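Local coordinates for protein metallo-beta-lactamase (Serratia marcescens, PDB 6K4X) that hydrolyses the beta-lactam ring of antibiotics as a zinc-dependent, probably subclass B3, beta-lactamase, at residues T91-A96 and K125-A130; G36-D41 and V135-L140. All blocks are in the same frame, centred on the assembly; numbering follows the deposited sequence.

Interaction 1. Residues T91-A96 and K125-A130; sequences TVLAGA and KVRAVA. With SO4 (sulfate ion), chain F.
Val-92 and Val-126 pair as parallel strands, the backbone of Val-92 holding both neighbours of Val-126: its N donates to Lys-125 O (2.9 Å) and its O accepts from Arg-127 N (2.8 Å). Ala-94 repeats the pattern, receiving Val-129 N on its O (2.9 Å) and giving a more bent bond to Arg-127 O. Beyond the last of these rungs, a water bridges Ala-96 N and Val-129 O. On one face, Leu-93 CD2 rests on Arg-127 CB (3.8 Å), while its CB meets Val-129 CG1, the two side chains crossing at about a right angle. Thr-91, with CG2 anti to its N (chi1 -63° for OG1), brings that methyl to Arg-127 CG (3.7 Å); its OG1 shares a water with Lys-125 NZ. Arg-127 bends at chi2 and grips a sulfate, probably from the crystallisation liquor, through NH1 to O4 (2.8 Å, nearly straight at 176°) and NH2 to O1, while Lys-125 N binds O3. NH2 also donates to Val-126 O from above its carbonyl plane, helping the sulfate bonds hold the guanidinium's rotation. The pair closes a beta-alpha-beta crossover at the sheet edge: helix 99-104 packs on Ala-94, Val-126 and Ala-128, helix 81-88 covers Val-92, and strand 65-69 flanks strand 91-95.

Interaction 2. Residues G36-D41 and V135-L140; sequences GHILVD and VKLGPL
Ile-38 meets Leu-140 and Val-135 where the two sheets of the metallo-beta-lactamase alpha-beta/beta-alpha sandwich face each other. Strand 37-40 belongs to one sheet, and the hairpin of strands 134-137 and 140-146 forms an edge of the other; the axes of strands 37-40 and 135-137 come no closer than 8.4 Å, with their directions at 141°, so side chains bridge the gap.

Apolar packing carries the contact. Ile-38 holds CG1 anti to its carbonyl carbon and runs on extended (chi2 174°), which drives CD1 toward the hairpin. There CD1 touches Leu-140 CB (4.1 Å) and, more loosely, Val-135 CG1 (4.4 Å). Ile-38 and Leu-140 slide past each other in opposite directions, bringing Leu-140 CD1 alongside Ile-38 CG1 (4.0 Å). Leu-137 also points at strand 37-40 and lies against Gly-36 and Ile-38, but it has two deposited conformers, so the placing of its methyls is less certain.

The hydrogen bonds lie within the hairpin or lead outside the two segments. A type II' turn from Leu-137 to Leu-140 places Gly-138 at a positive phi of 53° and is closed by Leu-140 N to Leu-137 O (2.8 Å); Leu-137 N to Leu-140 O (3.0 Å) completes the hairpin pair. Ser-33 OG, in the loop leading into strand 37-40, hydrogen-bonds Gly-36 O; from across the gap the CD1 methyl of Leu-140 lies 3.7 Å from that Gly-36 O.

Overall arrangement
Interactions 1 and 2 have centres 14 Å apart and both reach the same sheet: interaction 1 pairs two of its strands, whereas interaction 2 joins its strand 37-40 to the edge of the second sheet. Strand 65-69 runs between strands 37-40 and 91-95. They meet directly: Leu-93 CD1 packs on Val-135 CG2 at 3.6 Å, and the chain passes from one sheet to the other between strands 126-129 and 134-137. Interaction 1 is nearer the zinc site. The side chain of Ala-94 is about 8 Å from that of zinc ligand His-72 and about 13 Å from a bound zinc ion. Interaction 2 packs the sheets together away from the metals, although Asp-41, ending its first segment, hydrogen-bonds Thr-71, the residue before His-72.

Interaction 1. Residues T91-A96 and K125-A130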
ATOM      1  N   THR A  91      -7.589  -8.457  12.042  1.00  6.70           N
ATOM      2  CA  THR A  91      -7.403  -7.134  12.622  1.00  6.79           C
ATOM      3  C   THR A  91      -6.785  -6.227  11.570  1.00  6.80           C
ATOM      4  O   THR A  91      -5.851  -6.648  10.859  1.00  6.84           O
ATOM      5  CB  THR A  91      -6.507  -7.192  13.852  1.00  7.07           C
ATOM      6  OG1 THR A  91      -7.197  -7.992  14.816  1.00  8.71           O
ATOM      7  CG2 THR A  91      -6.208  -5.837  14.441  1.00  8.52           C
ATOM      8  N   VAL A  92      -7.299  -5.006  11.449  1.00  6.41           N
ATOM      9  CA  VAL A  92      -6.803  -4.028  10.499  1.00  6.39           C
ATOM     10  C   VAL A  92      -5.813  -3.104  11.208  1.00  6.34           C
ATOM     11  O   VAL A  92      -6.139  -2.530  12.248  1.00  7.45           O
ATOM     12  CB  VAL A  92      -7.977  -3.220   9.927  1.00  6.86           C
ATOM     13  CG1 VAL A  92      -7.493  -2.159   8.963  1.00  7.27           C
ATOM     14  CG2 VAL A  92      -9.000  -4.138   9.266  1.00  6.92           C
ATOM     15  N   LEU A  93      -4.615  -2.936  10.642  1.00  6.17           N
ATOM     16  CA  LEU A  93      -3.590  -2.107  11.241  1.00  6.05           C
ATOM     17  C   LEU A  93      -3.282  -0.934  10.325  1.00  6.42           C
ATOM     18  O   LEU A  93      -3.160  -1.097   9.115  1.00  7.01           O
ATOM     19  CB  LEU A  93      -2.326  -2.912  11.485  1.00  7.03           C
ATOM     20  CG  LEU A  93      -2.485  -4.105  12.410  1.00  8.07           C
ATOM     21  CD1 LEU A  93      -1.175  -4.841  12.564  1.00  9.42           C
ATOM     22  CD2 LEU A  93      -3.015  -3.723  13.769  1.00  8.60           C
ATOM     23  N   ALA A  94      -3.108   0.251  10.916  1.00  6.42           N
ATOM     24  CA  ALA A  94      -2.926   1.465  10.160  1.00  6.73           C
ATOM     25  C   ALA A  94      -2.152   2.483  10.984  1.00  6.54           C
ATOM     26  O   ALA A  94      -2.101   2.432  12.231  1.00  6.79           O
ATOM     27  CB  ALA A  94      -4.257   2.032   9.746  1.00  7.24           C
ATOM     28  N   GLY A  95      -1.653   3.501  10.288  1.00  6.15           N
ATOM     29  CA  GLY A  95      -1.076   4.635  10.966  1.00  6.27           C
ATOM     30  C   GLY A  95      -2.109   5.328  11.829  1.00  6.56           C
ATOM     31  O   GLY A  95      -3.286   5.392  11.490  1.00  7.03           O
ATOM     32  N   ALA A  96      -1.660   5.879  12.967  1.00  6.70           N
ATOM     33  CA  ALA A  96      -2.551   6.421  13.994  1.00  7.29           C
ATOM     34  C   ALA A  96      -3.562   7.398  13.412  1.00  6.65           C
ATOM     35  O   ALA A  96      -4.726   7.335  13.782  1.00  7.06           O
ATOM     36  CB  ALA A  96      -1.740   7.090  15.080  1.00  8.50           C
ATOM     37  N   LYS A 125     -12.492  -3.390  13.802  1.00  8.10           N
ATOM     38  CA  LYS A 125     -11.247  -3.965  14.293  1.00  8.51           C
ATOM     39  C   LYS A 125     -10.018  -3.212  13.765  1.00  7.22           C
ATOM     40  O   LYS A 125      -8.973  -3.821  13.467  1.00  8.76           O
ATOM     41  CB  LYS A 125     -11.126  -5.450  13.930  1.00 10.04           C
ATOM     42  CG  LYS A 125     -12.176  -6.368  14.533  1.00 13.84           C
ATOM     43  CD  LYS A 125     -11.596  -7.721  14.901  1.00 16.08           C
ATOM     44  CE  LYS A 125     -10.895  -7.651  16.238  1.00 19.64           C
ATOM     45  NZ  LYS A 125     -10.457  -8.983  16.702  1.00 19.94           N
ATOM     46  N   VAL A 126     -10.083  -1.891  13.737  1.00  6.69           N
ATOM     47  CA  VAL A 126      -8.962  -1.099  13.294  1.00  6.87           C
ATOM     48  C   VAL A 126      -8.124  -0.694  14.510  1.00  6.92           C
ATOM     49  O   VAL A 126      -8.648  -0.235  15.530  1.00  8.36           O
ATOM     50  CB  VAL A 126      -9.412   0.145  12.518  1.00  7.16           C
ATOM     51  CG1 VAL A 126      -8.225   0.875  11.940  1.00  8.11           C
ATOM     52  CG2 VAL A 126     -10.409  -0.225  11.431  1.00  7.38           C
ATOM     53  N   ARG A 127      -6.818  -0.879  14.406  1.00  6.91           N
ATOM     54  CA  ARG A 127      -5.874  -0.538  15.461  1.00  7.10           C
ATOM     55  C   ARG A 127      -4.693   0.231  14.876  1.00  6.34           C
ATOM     56  O   ARG A 127      -4.328   0.022  13.730  1.00  7.89           O
ATOM     57  CB  ARG A 127      -5.344  -1.814  16.118  1.00  7.19           C
ATOM     58  CG  ARG A 127      -6.406  -2.825  16.520  1.00  9.83           C
ATOM     59  CD  ARG A 127      -7.159  -2.389  17.755  1.00  9.66           C
ATOM     60  NE  ARG A 127      -8.204  -3.352  18.147  1.00 11.31           N
ATOM     61  CZ  ARG A 127      -9.505  -3.234  17.882  1.00 10.80           C
ATOM     62  NH1 ARG A 127     -10.361  -4.175  18.271  1.00 12.18           N
ATOM     63  NH2 ARG A 127      -9.946  -2.151  17.284  1.00 10.79           N
ATOM     64  N   ALA A 128      -4.071   1.086  15.682  1.00  6.35           N
ATOM     65  CA  ALA A 128      -2.931   1.880  15.260  1.00  6.79           C
ATOM     66  C   ALA A 128      -1.618   1.120  15.451  1.00  6.52           C
ATOM     67  O   ALA A 128      -1.427   0.392  16.423  1.00  8.01           O
ATOM     68  CB  ALA A 128      -2.870   3.169  16.050  1.00  7.27           C
ATOM     69  N   VAL A 129      -0.671   1.397  14.556  1.00  7.20           N
ATOM     70  CA  VAL A 129       0.730   1.044  14.706  1.00  7.12           C
ATOM     71  C   VAL A 129       1.580   2.310  14.595  1.00  7.27           C
ATOM     72  O   VAL A 129       1.194   3.267  13.918  1.00  8.45           O
ATOM     73  CB  VAL A 129       1.184   0.030  13.649  1.00  8.42           C
ATOM     74  CG1 VAL A 129       0.446  -1.276  13.809  1.00  8.54           C
ATOM     75  CG2 VAL A 129       1.060   0.557  12.236  1.00  9.52           C
ATOM     76  N   ALA A 130       2.760   2.277  15.221  1.00  7.55           N
ATOM     77  CA  ALA A 130       3.691   3.389  15.234  1.00  8.12           C
ATOM     78  C   ALA A 130       4.778   3.195  14.179  1.00  8.05           C
ATOM     79  O   ALA A 130       5.059   2.087  13.724  1.00  8.15           O
ATOM     80  CB  ALA A 130       4.326   3.516  16.597  1.00  9.05           C
TER
HETATM   81  S   SO4 F 305     -13.754  -2.807  17.259  1.00 15.16           S
HETATM   82  O1  SO4 F 305     -12.846  -1.681  17.162  1.00 17.03           O
HETATM   83  O2  SO4 F 305     -14.783  -2.314  18.237  1.00 14.69           O
HETATM   84  O3  SO4 F 305     -14.442  -3.231  16.000  1.00 15.88           O
HETATM   85  O4  SO4 F 305     -13.104  -4.020  17.749  1.00 17.38           O
HETATM   86  O   HOH W   1      -8.678 -10.296  14.548  1.00 12.37           O
HETATM   87  O   HOH W   2       1.238   5.866  13.383  1.00  8.87           O

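Interaction 2. Residues G36-D41 and V135-L140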
ATOM      1  N   GLY A  36      -0.585 -18.795   9.091  1.00  8.02           N
ATOM      2  CA  GLY A  36      -1.499 -17.713   8.817  1.00  8.81           C
ATOM      3  C   GLY A  36      -0.836 -16.612   8.013  1.00  6.77           C
ATOM      4  O   GLY A  36       0.400 -16.610   7.820  1.00  7.24           O
ATOM      5  N   HIS A  37      -1.668 -15.703   7.489  1.00  6.17           N
ATOM      6  CA  HIS A  37      -1.264 -14.792   6.444  1.00  6.39           C
ATOM      7  C   HIS A  37      -1.542 -13.341   6.831  1.00  6.29           C
ATOM      8  O   HIS A  37      -2.403 -13.054   7.672  1.00  6.48           O
ATOM      9  CB  HIS A  37      -1.995 -15.085   5.130  1.00  7.19           C
ATOM     10  CG  HIS A  37      -2.163 -16.539   4.856  1.00  6.66           C
ATOM     11  ND1 HIS A  37      -1.091 -17.418   4.826  1.00  7.24           N
ATOM     12  CD2 HIS A  37      -3.282 -17.265   4.667  1.00  7.12           C
ATOM     13  CE1 HIS A  37      -1.570 -18.622   4.602  1.00  7.15           C
ATOM     14  NE2 HIS A  37      -2.898 -18.564   4.518  1.00  7.49           N
ATOM     15  N   ILE A  38      -0.807 -12.447   6.158  1.00  6.14           N
ATOM     16  CA  ILE A  38      -1.013 -11.010   6.260  1.00  6.53           C
ATOM     17  C   ILE A  38      -1.409 -10.507   4.877  1.00  6.10           C
ATOM     18  O   ILE A  38      -0.732 -10.816   3.897  1.00  6.80           O
ATOM     19  CB  ILE A  38       0.253 -10.321   6.782  1.00  6.80           C
ATOM     20  CG1 ILE A  38       0.571 -10.813   8.198  1.00  7.47           C
ATOM     21  CG2 ILE A  38       0.112  -8.805   6.715  1.00  7.50           C
ATOM     22  CD1 ILE A  38       1.876 -10.304   8.765  1.00  8.04           C
ATOM     23  N   LEU A  39      -2.479  -9.710   4.811  1.00  5.93           N
ATOM     24  CA  LEU A  39      -2.901  -9.051   3.588  1.00  6.31           C
ATOM     25  C   LEU A  39      -2.557  -7.575   3.684  1.00  5.88           C
ATOM     26  O   LEU A  39      -2.849  -6.951   4.715  1.00  6.62           O
ATOM     27  CB  LEU A  39      -4.410  -9.230   3.419  1.00  6.26           C
ATOM     28  CG  LEU A  39      -5.044  -8.498   2.233  1.00  6.38           C
ATOM     29  CD1 LEU A  39      -4.538  -9.058   0.912  1.00  7.85           C
ATOM     30  CD2 LEU A  39      -6.553  -8.596   2.304  1.00  8.17           C
ATOM     31  N   VAL A  40      -1.966  -7.028   2.622  1.00  5.58           N
ATOM     32  CA  VAL A  40      -1.704  -5.607   2.544  1.00  5.76           C
ATOM     33  C   VAL A  40      -2.664  -5.002   1.527  1.00  6.04           C
ATOM     34  O   VAL A  40      -2.620  -5.366   0.339  1.00  6.42           O
ATOM     35  CB  VAL A  40      -0.250  -5.304   2.147  1.00  6.90           C
ATOM     36  CG1 VAL A  40       0.002  -3.809   2.197  1.00  7.28           C
ATOM     37  CG2 VAL A  40       0.720  -6.075   3.023  1.00  8.33           C
ATOM     38  N   ASP A  41      -3.551  -4.148   2.042  1.00  5.89           N
ATOM     39  CA  ASP A  41      -4.568  -3.368   1.340  1.00  6.19           C
ATOM     40  C   ASP A  41      -5.746  -4.242   0.891  1.00  5.87           C
ATOM     41  O   ASP A  41      -5.676  -5.469   0.859  1.00  7.34           O
ATOM     42  CB  ASP A  41      -4.008  -2.490   0.223  1.00  6.54           C
ATOM     43  CG  ASP A  41      -3.431  -1.194   0.750  1.00  6.40           C
ATOM     44  OD1 ASP A  41      -3.728  -0.817   1.926  1.00  6.87           O
ATOM     45  OD2 ASP A  41      -2.688  -0.554  -0.022  1.00  6.86           O
ATOM     46  N   VAL A 135       5.014  -5.960  13.076  1.00  7.77           N
ATOM     47  CA  VAL A 135       3.823  -6.787  13.092  1.00  8.70           C
ATOM     48  C   VAL A 135       4.284  -8.224  12.882  1.00  8.35           C
ATOM     49  O   VAL A 135       4.920  -8.519  11.868  1.00  8.78           O
ATOM     50  CB  VAL A 135       2.824  -6.363  12.006  1.00  9.59           C
ATOM     51  CG1 VAL A 135       1.596  -7.265  11.985  1.00  9.46           C
ATOM     52  CG2 VAL A 135       2.432  -4.909  12.177  1.00  9.71           C
ATOM     53  N   LYS A 136       4.012  -9.102  13.847  1.00  8.07           N
ATOM     54  CA  LYS A 136       4.487 -10.467  13.744  0.50  8.81           C
ATOM     55  C   LYS A 136       3.303 -11.428  13.711  1.00  8.41           C
ATOM     56  O   LYS A 136       2.274 -11.246  14.375  1.00  9.31           O
ATOM     57  CB  LYS A 136       5.459 -10.833  14.861  0.50 10.18           C
ATOM     58  CG  LYS A 136       4.961 -10.581  16.271  0.50 12.50           C
ATOM     59  CD  LYS A 136       6.038 -10.899  17.282  0.50 13.65           C
ATOM     60  CE  LYS A 136       5.635 -10.547  18.695  0.50 14.40           C
ATOM     61  NZ  LYS A 136       4.364 -11.198  19.078  0.50 13.23           N
ATOM     62  N   LEU A 137       3.456 -12.462  12.893  1.00  7.95           N
ATOM     63  CA  LEU A 137       2.482 -13.539  12.791  0.50  8.90           C
ATOM     64  C   LEU A 137       3.268 -14.807  12.489  1.00  8.18           C
ATOM     65  O   LEU A 137       3.783 -14.947  11.401  1.00  8.08           O
ATOM     66  CB  LEU A 137       1.508 -13.229  11.652  0.50 10.04           C
ATOM     67  CG  LEU A 137       0.327 -14.183  11.481  0.50 11.40           C
ATOM     68  CD1 LEU A 137      -0.388 -13.892  10.171  0.50 11.66           C
ATOM     69  CD2 LEU A 137       0.736 -15.649  11.534  0.50 12.73           C
ATOM     70  N   GLY A 138       3.387 -15.706  13.461  1.00  8.87           N
ATOM     71  CA  GLY A 138       4.216 -16.874  13.251  1.00  9.87           C
ATOM     72  C   GLY A 138       5.602 -16.442  12.789  1.00  8.93           C
ATOM     73  O   GLY A 138       6.245 -15.619  13.441  1.00 10.24           O
ATOM     74  N   PRO A 139       6.099 -16.948  11.640  1.00  8.81           N
ATOM     75  CA  PRO A 139       7.416 -16.568  11.167  1.00  9.11           C
ATOM     76  C   PRO A 139       7.456 -15.237  10.402  1.00  8.96           C
ATOM     77  O   PRO A 139       8.522 -14.796   9.990  1.00 11.07           O
ATOM     78  CB  PRO A 139       7.738 -17.720  10.200  1.00 10.55           C
ATOM     79  CG  PRO A 139       6.406 -18.068   9.597  1.00 10.56           C
ATOM     80  CD  PRO A 139       5.430 -17.914  10.746  1.00  9.59           C
ATOM     81  N   LEU A 140       6.305 -14.603  10.189  1.00  7.56           N
ATOM     82  CA  LEU A 140       6.220 -13.353   9.442  1.00  7.08           C
ATOM     83  C   LEU A 140       6.556 -12.176  10.347  1.00  7.78           C
ATOM     84  O   LEU A 140       6.117 -12.114  11.485  1.00  7.80           O
ATOM     85  CB  LEU A 140       4.818 -13.193   8.865  1.00  7.38           C
ATOM     86  CG  LEU A 140       4.323 -14.342   7.999  1.00  7.27           C
ATOM     87  CD1 LEU A 140       2.943 -14.009   7.450  1.00  7.91           C
ATOM     88  CD2 LEU A 140       5.305 -14.662   6.883  1.00  7.64           C
TER